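Local coordinates for intracellular protein transport protein USO1 (Saccharomyces cerevisiae S288c, PDB 6LSU), which is required for protein transport from the endoplasmic reticulum to the Golgi complex, this chain being the globular head of a homodimeric, coiled-coil membrane tether, at residues V196-D200 and E231-L237; D437-R443 and H532-L538; E620-I624 and Q669-Y675. One frame throughout, in Å; residues are numbered along the deposited sequence.

Contact 1 (V196-D200 and E231-L237); sequences VSLLD and ENIFERL
Val196 reaches across to Glu231 and Arg236, both methyls near the glutamate and CG1 going on to the arginine. CG2 lies against the aliphatic root of Glu231, 3.6 Å from its CB, while CG1 sits over one face of the Arg236 guanidinium, the CG1 to NE distance being 3.4 Å. CG1 owes this place to its trans position relative to the valine N (chi1 172°). The arginine chain, extended from CG to NE, brings its CD to 3.7 Å from Val196 CG1 and 4.0 Å from Leu199 CD1. That same Leu199 methyl meets CD2 of Leu237, also at 4.0 Å, and faces CG1 of Ile233 a little farther off. Asp200 OD2 is placed at the guanidinium edge as if for a salt bridge to NH1, but the two atoms are too close in the model and the detail is doubtful. The contact joins neighbouring armadillo repeats of the head: 196-200, on helix 191-198, belongs to ARM 3, and 231-237, leading into helix 233-244, to ARM 4. Behind the first shell, Arg236 NE gives a weak hydrogen bond to the backbone O of Glu231, 3.4 Å away, which ties the arginine back to the turn before its own helix. Leu199 rests on Ile211 and Leu214 of helix 204-218, and Leu237 on Leu259 and Ile260 of helix 251-264. Glu231 OE2 forms a weak hydrogen bond with Ser193 OG.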
loop_
_atom_site.group_PDB
_atom_site.type_symbol
_atom_site.label_atom_id
_atom_site.label_comp_id
_atom_site.label_asym_id
_atom_site.label_seq_id
_atom_site.Cartn_x
_atom_site.Cartn_y
_atom_site.Cartn_z
ATOM N N VAL A 196 -14.289 19.564 17.619
ATOM C CA VAL A 196 -14.478 18.140 18.017
ATOM C C VAL A 196 -15.898 17.986 18.596
ATOM O O VAL A 196 -16.571 16.955 18.284
ATOM C CB VAL A 196 -13.386 17.662 18.987
ATOM C CG1 VAL A 196 -13.712 16.280 19.520
ATOM C CG2 VAL A 196 -12.010 17.684 18.349
ATOM N N SER A 197 -16.393 18.989 19.319
ATOM C CA SER A 197 -17.719 18.918 19.990
ATOM C C SER A 197 -18.840 18.909 18.953
ATOM O O SER A 197 -19.891 18.273 19.267
ATOM C CB SER A 197 -17.916 20.008 21.005
ATOM O OG SER A 197 -16.849 19.999 21.961
ATOM N N LEU A 198 -18.640 19.527 17.769
ATOM C CA LEU A 198 -19.640 19.465 16.658
ATOM C C LEU A 198 -20.038 17.999 16.369
ATOM O O LEU A 198 -21.141 17.770 15.963
ATOM C CB LEU A 198 -19.094 20.151 15.413
ATOM C CG LEU A 198 -18.806 21.641 15.517
ATOM C CD1 LEU A 198 -18.061 22.091 14.283
ATOM C CD2 LEU A 198 -20.105 22.445 15.693
ATOM N N LEU A 199 -19.179 17.015 16.674
ATOM C CA LEU A 199 -19.418 15.553 16.486
ATOM C C LEU A 199 -20.536 15.066 17.388
ATOM O O LEU A 199 -21.073 14.010 17.052
ATOM C CB LEU A 199 -18.158 14.733 16.780
ATOM C CG LEU A 199 -17.027 14.877 15.775
ATOM C CD1 LEU A 199 -15.795 14.120 16.201
ATOM C CD2 LEU A 199 -17.500 14.403 14.428
ATOM N N ASP A 200 -20.852 15.789 18.473
ATOM C CA ASP A 200 -21.995 15.475 19.377
ATOM C C ASP A 200 -23.245 16.236 18.936
ATOM O O ASP A 200 -24.324 16.016 19.499
ATOM C CB ASP A 200 -21.698 15.823 20.837
ATOM C CG ASP A 200 -20.532 15.035 21.385
ATOM O OD1 ASP A 200 -20.481 13.815 21.120
ATOM O OD2 ASP A 200 -19.648 15.665 22.002
ATOM N N GLU A 231 -8.729 15.524 22.623
ATOM C CA GLU A 231 -10.197 15.771 22.693
ATOM C C GLU A 231 -10.983 14.447 22.649
ATOM O O GLU A 231 -12.214 14.466 22.319
ATOM C CB GLU A 231 -10.618 16.724 21.573
ATOM C CG GLU A 231 -10.041 18.126 21.746
ATOM C CD GLU A 231 -10.317 18.718 23.127
ATOM O OE1 GLU A 231 -11.443 18.469 23.666
ATOM O OE2 GLU A 231 -9.410 19.413 23.669
ATOM N N ASN A 232 -10.328 13.338 22.987
ATOM C CA ASN A 232 -10.997 12.022 23.142
ATOM C C ASN A 232 -11.759 11.718 21.847
ATOM O O ASN A 232 -12.945 11.314 21.917
ATOM C CB ASN A 232 -11.906 11.998 24.381
ATOM C CG ASN A 232 -12.613 10.670 24.551
ATOM O OD1 ASN A 232 -11.978 9.625 24.686
ATOM N ND2 ASN A 232 -13.933 10.691 24.504
ATOM N N ILE A 233 -11.093 11.913 20.708
ATOM C CA ILE A 233 -11.737 11.821 19.359
ATOM C C ILE A 233 -11.924 10.350 18.912
ATOM O O ILE A 233 -12.990 10.068 18.302
ATOM C CB ILE A 233 -10.963 12.664 18.341
ATOM C CG1 ILE A 233 -11.738 12.761 17.029
ATOM C CG2 ILE A 233 -9.554 12.135 18.145
ATOM C CD1 ILE A 233 -11.307 13.919 16.175
ATOM N N PHE A 234 -10.978 9.434 19.192
ATOM C CA PHE A 234 -11.066 8.003 18.798
ATOM C C PHE A 234 -12.391 7.393 19.271
ATOM O O PHE A 234 -13.093 6.751 18.429
ATOM C CB PHE A 234 -9.833 7.232 19.265
ATOM C CG PHE A 234 -8.560 7.835 18.716
ATOM C CD1 PHE A 234 -8.539 8.403 17.455
ATOM C CD2 PHE A 234 -7.434 7.930 19.485
ATOM C CE1 PHE A 234 -7.385 8.982 16.953
ATOM C CE2 PHE A 234 -6.295 8.562 19.007
ATOM C CZ PHE A 234 -6.254 9.044 17.724
ATOM N N GLU A 235 -12.765 7.631 20.531
ATOM C CA GLU A 235 -14.034 7.140 21.145
ATOM C C GLU A 235 -15.217 7.631 20.303
ATOM O O GLU A 235 -16.108 6.804 19.921
ATOM C CB GLU A 235 -14.136 7.641 22.586
ATOM C CG GLU A 235 -14.963 6.758 23.509
ATOM C CD GLU A 235 -14.553 6.851 24.971
ATOM O OE1 GLU A 235 -13.563 6.174 25.367
ATOM O OE2 GLU A 235 -15.205 7.622 25.711
ATOM N N ARG A 236 -15.195 8.917 19.961
ATOM C CA ARG A 236 -16.281 9.583 19.198
ATOM C C ARG A 236 -16.407 8.944 17.814
ATOM O O ARG A 236 -17.509 8.493 17.442
ATOM C CB ARG A 236 -15.978 11.075 19.057
ATOM C CG ARG A 236 -15.994 11.838 20.377
ATOM C CD ARG A 236 -15.851 13.327 20.148
ATOM N NE ARG A 236 -15.456 14.060 21.343
ATOM C CZ ARG A 236 -16.229 14.916 22.009
ATOM N NH1 ARG A 236 -17.466 15.163 21.607
ATOM N NH2 ARG A 236 -15.742 15.527 23.074
ATOM N N LEU A 237 -15.305 8.903 17.069
ATOM C CA LEU A 237 -15.312 8.471 15.647
ATOM C C LEU A 237 -15.744 7.004 15.556
ATOM O O LEU A 237 -16.561 6.726 14.665
ATOM C CB LEU A 237 -13.934 8.728 15.016
ATOM C CG LEU A 237 -13.600 10.206 14.789
ATOM C CD1 LEU A 237 -12.267 10.366 14.065
ATOM C CD2 LEU A 237 -14.699 10.897 14.014
#

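Contact 2 (D437-R443 and H532-L538)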
loop_
_atom_site.group_PDB
_atom_site.type_symbol
_atom_site.label_atom_id
_atom_site.label_comp_id
_atom_site.label_asym_id
_atom_site.label_seq_id
_atom_site.Cartn_x
_atom_site.Cartn_y
_atom_site.Cartn_z
ATOM N N ASP A 437 15.317 -11.654 9.935
ATOM C CA ASP A 437 16.271 -11.517 11.082
ATOM C C ASP A 437 16.049 -12.580 12.150
ATOM O O ASP A 437 16.330 -12.302 13.308
ATOM C CB ASP A 437 16.135 -10.152 11.735
ATOM C CG ASP A 437 16.582 -9.061 10.802
ATOM O OD1 ASP A 437 17.651 -9.256 10.169
ATOM O OD2 ASP A 437 15.865 -8.034 10.725
ATOM N N ASN A 438 15.629 -13.778 11.754
ATOM C CA ASN A 438 15.352 -14.919 12.657
ATOM C C ASN A 438 16.006 -16.180 12.082
ATOM O O ASN A 438 15.299 -17.080 11.484
ATOM C CB ASN A 438 13.850 -15.026 12.792
ATOM C CG ASN A 438 13.410 -15.796 14.002
ATOM O OD1 ASN A 438 14.125 -16.710 14.464
ATOM N ND2 ASN A 438 12.211 -15.462 14.492
ATOM N N PHE A 439 17.316 -16.267 12.227
ATOM C CA PHE A 439 18.124 -17.432 11.789
ATOM C C PHE A 439 17.536 -18.771 12.251
ATOM O O PHE A 439 17.475 -19.703 11.456
ATOM C CB PHE A 439 19.572 -17.333 12.256
ATOM C CG PHE A 439 20.313 -18.614 11.953
ATOM C CD1 PHE A 439 20.772 -18.898 10.668
ATOM C CD2 PHE A 439 20.502 -19.574 12.946
ATOM C CE1 PHE A 439 21.424 -20.092 10.404
ATOM C CE2 PHE A 439 21.139 -20.773 12.670
ATOM C CZ PHE A 439 21.591 -21.034 11.401
ATOM N N ASP A 440 17.134 -18.896 13.499
ATOM C CA ASP A 440 16.622 -20.192 14.033
ATOM C C ASP A 440 15.384 -20.576 13.226
ATOM O O ASP A 440 15.206 -21.767 12.828
ATOM C CB ASP A 440 16.345 -20.111 15.539
ATOM C CG ASP A 440 17.550 -19.655 16.382
ATOM O OD1 ASP A 440 18.707 -19.951 15.974
ATOM O OD2 ASP A 440 17.313 -18.989 17.456
ATOM N N LEU A 441 14.522 -19.612 12.938
ATOM C CA LEU A 441 13.231 -19.953 12.292
ATOM C C LEU A 441 13.488 -20.288 10.808
ATOM O O LEU A 441 12.765 -21.102 10.187
ATOM C CB LEU A 441 12.317 -18.744 12.457
ATOM C CG LEU A 441 10.826 -19.051 12.419
ATOM C CD1 LEU A 441 10.458 -20.153 13.400
ATOM C CD2 LEU A 441 10.063 -17.787 12.748
ATOM N N GLN A 442 14.526 -19.670 10.257
ATOM C CA GLN A 442 14.991 -19.945 8.885
ATOM C C GLN A 442 15.544 -21.376 8.838
ATOM O O GLN A 442 14.959 -22.232 8.106
ATOM C CB GLN A 442 16.007 -18.906 8.459
ATOM C CG GLN A 442 15.349 -17.676 7.896
ATOM C CD GLN A 442 16.339 -16.556 7.697
ATOM O OE1 GLN A 442 17.442 -16.784 7.214
ATOM N NE2 GLN A 442 15.965 -15.345 8.108
ATOM N N ARG A 443 16.539 -21.675 9.675
ATOM C CA ARG A 443 17.084 -23.055 9.797
ATOM C C ARG A 443 15.969 -24.110 10.036
ATOM O O ARG A 443 15.991 -25.145 9.326
ATOM C CB ARG A 443 18.145 -23.058 10.891
ATOM C CG ARG A 443 18.858 -24.391 11.069
ATOM C CD ARG A 443 19.976 -24.295 12.103
ATOM N NE ARG A 443 20.309 -25.592 12.668
ATOM C CZ ARG A 443 19.568 -26.271 13.553
ATOM N NH1 ARG A 443 18.420 -25.781 13.997
ATOM N NH2 ARG A 443 19.982 -27.450 13.992
ATOM N N HIS A 532 23.575 -11.803 5.204
ATOM C CA HIS A 532 22.790 -12.475 6.283
ATOM C C HIS A 532 23.737 -13.184 7.265
ATOM O O HIS A 532 24.774 -13.740 6.821
ATOM C CB HIS A 532 21.758 -13.470 5.720
ATOM C CG HIS A 532 20.333 -13.019 5.776
ATOM N ND1 HIS A 532 19.298 -13.876 6.131
ATOM C CD2 HIS A 532 19.759 -11.827 5.493
ATOM C CE1 HIS A 532 18.154 -13.217 6.087
ATOM N NE2 HIS A 532 18.409 -11.956 5.693
ATOM N N LYS A 533 23.361 -13.160 8.548
ATOM C CA LYS A 533 23.991 -13.903 9.675
ATOM C C LYS A 533 23.771 -15.414 9.520
ATOM O O LYS A 533 22.579 -15.843 9.524
ATOM C CB LYS A 533 23.366 -13.464 11.001
ATOM C CG LYS A 533 21.839 -13.359 11.005
ATOM C CD LYS A 533 21.302 -11.931 10.922
ATOM C CE LYS A 533 19.994 -11.754 11.666
ATOM N NZ LYS A 533 20.042 -10.594 12.585
ATOM N N TYR A 534 24.873 -16.174 9.412
ATOM C CA TYR A 534 24.912 -17.661 9.326
ATOM C C TYR A 534 24.247 -18.172 8.035
ATOM O O TYR A 534 23.791 -19.344 8.027
ATOM C CB TYR A 534 24.239 -18.289 10.554
ATOM C CG TYR A 534 24.932 -18.008 11.862
ATOM C CD1 TYR A 534 26.188 -18.532 12.126
ATOM C CD2 TYR A 534 24.335 -17.217 12.836
ATOM C CE1 TYR A 534 26.836 -18.282 13.326
ATOM C CE2 TYR A 534 24.969 -16.954 14.041
ATOM C CZ TYR A 534 26.223 -17.489 14.287
ATOM O OH TYR A 534 26.837 -17.227 15.478
ATOM N N SER A 535 24.233 -17.373 6.957
ATOM C CA SER A 535 23.703 -17.810 5.633
ATOM C C SER A 535 24.421 -19.106 5.194
ATOM O O SER A 535 23.764 -19.985 4.603
ATOM C CB SER A 535 23.782 -16.713 4.580
ATOM O OG SER A 535 25.032 -16.686 3.905
ATOM N N GLU A 536 25.707 -19.247 5.524
ATOM C CA GLU A 536 26.520 -20.442 5.173
ATOM C C GLU A 536 25.763 -21.719 5.561
ATOM O O GLU A 536 25.550 -22.569 4.711
ATOM C CB GLU A 536 27.897 -20.368 5.829
ATOM C CG GLU A 536 28.991 -20.943 4.946
ATOM C CD GLU A 536 30.409 -20.790 5.474
ATOM O OE1 GLU A 536 30.728 -19.706 6.019
ATOM O OE2 GLU A 536 31.193 -21.759 5.342
ATOM N N GLU A 537 25.303 -21.829 6.799
ATOM C CA GLU A 537 24.567 -23.018 7.292
ATOM C C GLU A 537 23.385 -23.324 6.384
ATOM O O GLU A 537 23.107 -24.521 6.166
ATOM C CB GLU A 537 23.995 -22.796 8.685
ATOM C CG GLU A 537 24.235 -23.964 9.640
ATOM C CD GLU A 537 25.134 -23.610 10.819
ATOM O OE1 GLU A 537 24.988 -24.258 11.884
ATOM O OE2 GLU A 537 25.975 -22.668 10.684
ATOM N N LEU A 538 22.664 -22.296 5.934
ATOM C CA LEU A 538 21.420 -22.467 5.156
ATOM C C LEU A 538 21.822 -22.943 3.752
ATOM O O LEU A 538 21.192 -23.875 3.219
ATOM C CB LEU A 538 20.656 -21.140 5.114
ATOM C CG LEU A 538 20.191 -20.576 6.454
ATOM C CD1 LEU A 538 19.779 -19.113 6.298
ATOM C CD2 LEU A 538 19.035 -21.382 7.016
#
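Phe439 and Tyr534 meet edge-to-face, the tyrosine edge directed at the phenylalanine face with ring centroids 5.3 Å apart and planes inclined by 52°. The Tyr534 CB lies over the same face, 3.3 Å from CE1 of Phe439. The opposite face is backed by CB of Arg443. Glu537 approaches differently, its CB near the plane of the Phe439 ring at the CZ edge, 4.0 Å from that atom. The ring is carried across because CG stands trans to its own N (chi1 172°), which aims it at the type II turn of His532 to Ser535. This turn leads into helix 535-543, and Phe439 begins helix 439-459 of ARM 8, so the contact packs together the N-terminal ends of two helices in the alpha-helical head. An alanine in place of Phe439 would probably leave the Tyr534 edge without the ring face it points at and open a gap between Tyr534 and Arg443 CB. Deeper in, the Gln442 amide lies at 31° to the His532 ring, with OE1 near the ring plane at its edge, 3.6 Å from ND1, and not hydrogen-bonded to it. The Leu538 side chain crosses that of Gln442 at about a right angle, CD1 3.4 Å from OE1, while Gln442 NE2 bonds to the backbone O of Phe435. Asp437 OD1 and Lys533 NZ form a long salt bridge of 3.7 Å.

Contact 3 (E620-I624 and Q669-Y675); sequences EDVTI and QFKKDSY
Thr623 and Val622, in the first turn of helix 622-637, pack against the C-terminal part of helix 660-673 and the residues that follow it, in the alpha-helical head region whose ARM 10 repeat includes 620-624. The backbones come nearest where the CA atoms of Thr623 and Ser674 lie 5.4 Å apart. No hydrogen bond crosses between the segments, so the contact rests on van der Waals packing.

The apolar part centres on the Thr623 methyl. CG2 stands only roughly anti to the threonine N (chi1 -34°, well off a staggered position) and meets the Phe670 ring at its edge, near the ring plane, 4.0 Å from CE1. The same methyl has CB of Ser674 and CB of Tyr675 for neighbours, so it is flanked by three side chains of the other segment. Phe670 is buried further by Cys626, Leu627 and Met630 of helix 622-637, by stacking on Phe676 and by an edge-to-face pair with Phe709. Its ring thus joins the helix of Thr623 to helix 703-711.

Polar atoms meet carbon in two places. Val622 turns CG2 toward the end of the extended Gln669 side chain, with which it crosses at about a right angle; CG2 is 3.3 Å from OE1 and 3.6 Å from CD. The second place is the Thr623 hydroxyl, near Ser674 CB.

Within 669-675, Asp673 N bonds to O of Gln669 at 2.8 Å. The Ser674 hydroxyl is modelled implausibly close to the backbone O of Phe670, so a bond there is doubtful; it also has a weak bond with N of Phe676. Tyr675 packs edge-to-face with Tyr700, and OG1 of Thr623 lies at the edge of the Tyr675 ring, near its plane, 3.3 Å from CD1.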
loop_
_atom_site.group_PDB
_atom_site.type_symbol
_atom_site.label_atom_id
_atom_site.label_comp_id
_atom_site.label_asym_id
_atom_site.label_seq_id
_atom_site.Cartn_x
_atom_site.Cartn_y
_atom_site.Cartn_z
ATOM N N GLU A 620 19.492 -13.867 -31.113
ATOM C CA GLU A 620 18.388 -14.818 -30.790
ATOM C C GLU A 620 17.995 -14.735 -29.306
ATOM O O GLU A 620 16.802 -14.441 -29.048
ATOM C CB GLU A 620 18.655 -16.256 -31.249
ATOM C CG GLU A 620 17.698 -16.663 -32.371
ATOM C CD GLU A 620 17.028 -18.017 -32.236
ATOM O OE1 GLU A 620 16.635 -18.584 -33.278
ATOM O OE2 GLU A 620 16.884 -18.491 -31.092
ATOM N N ASP A 621 18.909 -14.970 -28.361
ATOM C CA ASP A 621 18.543 -15.006 -26.916
ATOM C C ASP A 621 19.615 -14.322 -26.084
ATOM O O ASP A 621 20.253 -15.034 -25.305
ATOM C CB ASP A 621 18.409 -16.439 -26.401
ATOM C CG ASP A 621 17.029 -17.040 -26.561
ATOM O OD1 ASP A 621 16.052 -16.319 -26.292
ATOM O OD2 ASP A 621 16.954 -18.241 -26.924
ATOM N N VAL A 622 19.789 -13.012 -26.226
ATOM C CA VAL A 622 21.008 -12.324 -25.709
ATOM C C VAL A 622 21.045 -12.387 -24.174
ATOM O O VAL A 622 22.198 -12.344 -23.575
ATOM C CB VAL A 622 21.107 -10.885 -26.243
ATOM C CG1 VAL A 622 19.755 -10.195 -26.266
ATOM C CG2 VAL A 622 22.127 -10.079 -25.464
ATOM N N THR A 623 19.867 -12.489 -23.536
ATOM C CA THR A 623 19.753 -12.503 -22.057
ATOM C C THR A 623 20.222 -13.866 -21.529
ATOM O O THR A 623 21.245 -13.889 -20.795
ATOM C CB THR A 623 18.345 -12.116 -21.595
ATOM O OG1 THR A 623 17.816 -11.148 -22.494
ATOM C CG2 THR A 623 18.364 -11.516 -20.212
ATOM N N ILE A 624 19.549 -14.959 -21.898
ATOM C CA ILE A 624 20.049 -16.322 -21.573
ATOM C C ILE A 624 21.536 -16.443 -21.940
ATOM O O ILE A 624 22.352 -16.895 -21.108
ATOM C CB ILE A 624 19.272 -17.419 -22.293
ATOM C CG1 ILE A 624 17.757 -17.308 -22.123
ATOM C CG2 ILE A 624 19.806 -18.741 -21.799
ATOM C CD1 ILE A 624 17.314 -17.335 -20.689
ATOM N N GLN A 669 27.135 -6.400 -22.154
ATOM C CA GLN A 669 25.943 -6.337 -23.033
ATOM C C GLN A 669 24.713 -6.652 -22.191
ATOM O O GLN A 669 23.596 -6.190 -22.575
ATOM C CB GLN A 669 26.005 -7.285 -24.232
ATOM C CG GLN A 669 24.733 -7.197 -25.074
ATOM C CD GLN A 669 24.789 -7.855 -26.431
ATOM O OE1 GLN A 669 25.024 -9.061 -26.549
ATOM N NE2 GLN A 669 24.515 -7.063 -27.466
ATOM N N PHE A 670 24.894 -7.423 -21.111
ATOM C CA PHE A 670 23.807 -7.867 -20.198
ATOM C C PHE A 670 23.247 -6.666 -19.423
ATOM O O PHE A 670 22.009 -6.548 -19.316
ATOM C CB PHE A 670 24.319 -8.940 -19.231
ATOM C CG PHE A 670 23.315 -9.376 -18.195
ATOM C CD1 PHE A 670 22.220 -10.151 -18.547
ATOM C CD2 PHE A 670 23.429 -8.944 -16.883
ATOM C CE1 PHE A 670 21.294 -10.544 -17.594
ATOM C CE2 PHE A 670 22.492 -9.325 -15.937
ATOM C CZ PHE A 670 21.440 -10.144 -16.287
ATOM N N LYS A 671 24.145 -5.838 -18.882
ATOM C CA LYS A 671 23.807 -4.577 -18.176
ATOM C C LYS A 671 23.035 -3.662 -19.136
ATOM O O LYS A 671 21.958 -3.202 -18.737
ATOM C CB LYS A 671 25.070 -3.911 -17.600
ATOM C CG LYS A 671 24.837 -2.943 -16.440
ATOM C CD LYS A 671 23.380 -2.457 -16.317
ATOM C CE LYS A 671 23.125 -1.370 -15.287
ATOM N NZ LYS A 671 23.053 -1.903 -13.904
ATOM N N LYS A 672 23.511 -3.441 -20.369
ATOM C CA LYS A 672 23.023 -2.316 -21.224
ATOM C C LYS A 672 21.954 -2.734 -22.246
ATOM O O LYS A 672 21.189 -1.864 -22.616
ATOM C CB LYS A 672 24.162 -1.626 -21.981
ATOM C CG LYS A 672 25.472 -1.437 -21.224
ATOM C CD LYS A 672 25.428 -0.525 -20.002
ATOM C CE LYS A 672 24.864 0.865 -20.246
ATOM N NZ LYS A 672 23.518 1.039 -19.645
ATOM N N ASP A 673 21.887 -3.975 -22.717
ATOM C CA ASP A 673 21.101 -4.290 -23.949
ATOM C C ASP A 673 20.220 -5.544 -23.777
ATOM O O ASP A 673 19.749 -6.072 -24.801
ATOM C CB ASP A 673 22.036 -4.406 -25.164
ATOM C CG ASP A 673 21.355 -4.267 -26.518
ATOM O OD1 ASP A 673 20.168 -3.857 -26.555
ATOM O OD2 ASP A 673 22.019 -4.572 -27.533
ATOM N N SER A 674 19.943 -5.987 -22.546
ATOM C CA SER A 674 19.103 -7.189 -22.271
ATOM C C SER A 674 17.841 -6.814 -21.492
ATOM O O SER A 674 17.653 -5.626 -21.172
ATOM C CB SER A 674 19.886 -8.226 -21.512
ATOM O OG SER A 674 20.256 -7.720 -20.241
ATOM N N TYR A 675 17.018 -7.813 -21.166
ATOM C CA TYR A 675 15.885 -7.688 -20.211
ATOM C C TYR A 675 16.351 -7.018 -18.917
ATOM O O TYR A 675 15.649 -6.147 -18.368
ATOM C CB TYR A 675 15.299 -9.044 -19.867
ATOM C CG TYR A 675 14.314 -9.534 -20.890
ATOM C CD1 TYR A 675 14.716 -9.938 -22.147
ATOM C CD2 TYR A 675 12.967 -9.597 -20.597
ATOM C CE1 TYR A 675 13.802 -10.391 -23.088
ATOM C CE2 TYR A 675 12.044 -10.055 -21.524
ATOM C CZ TYR A 675 12.457 -10.441 -22.785
ATOM O OH TYR A 675 11.561 -10.911 -23.699
#

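How the contacts relate
From the N terminus the three contacts come in series, none nested in or crossing another. Contact 1 closes a mostly helical excursion of 30 residues and joins ARM 3 to ARM 4. Contact 2 closes the longest, 88 residues with the unmodelled 464-494 inside it, and brings the start of helix 439-459 to that of helix 535-543. Contact 3 spans 44 residues, largely helical, linking helix 622-637 to the end of helix 660-673. Contacts 2 and 3 lie within the head region of the Uso1/p115 family, their centres about 33 Å apart. Contact 1 lies about 60 Å from contact 3, centre to centre, on the opposite side of the chain's centre.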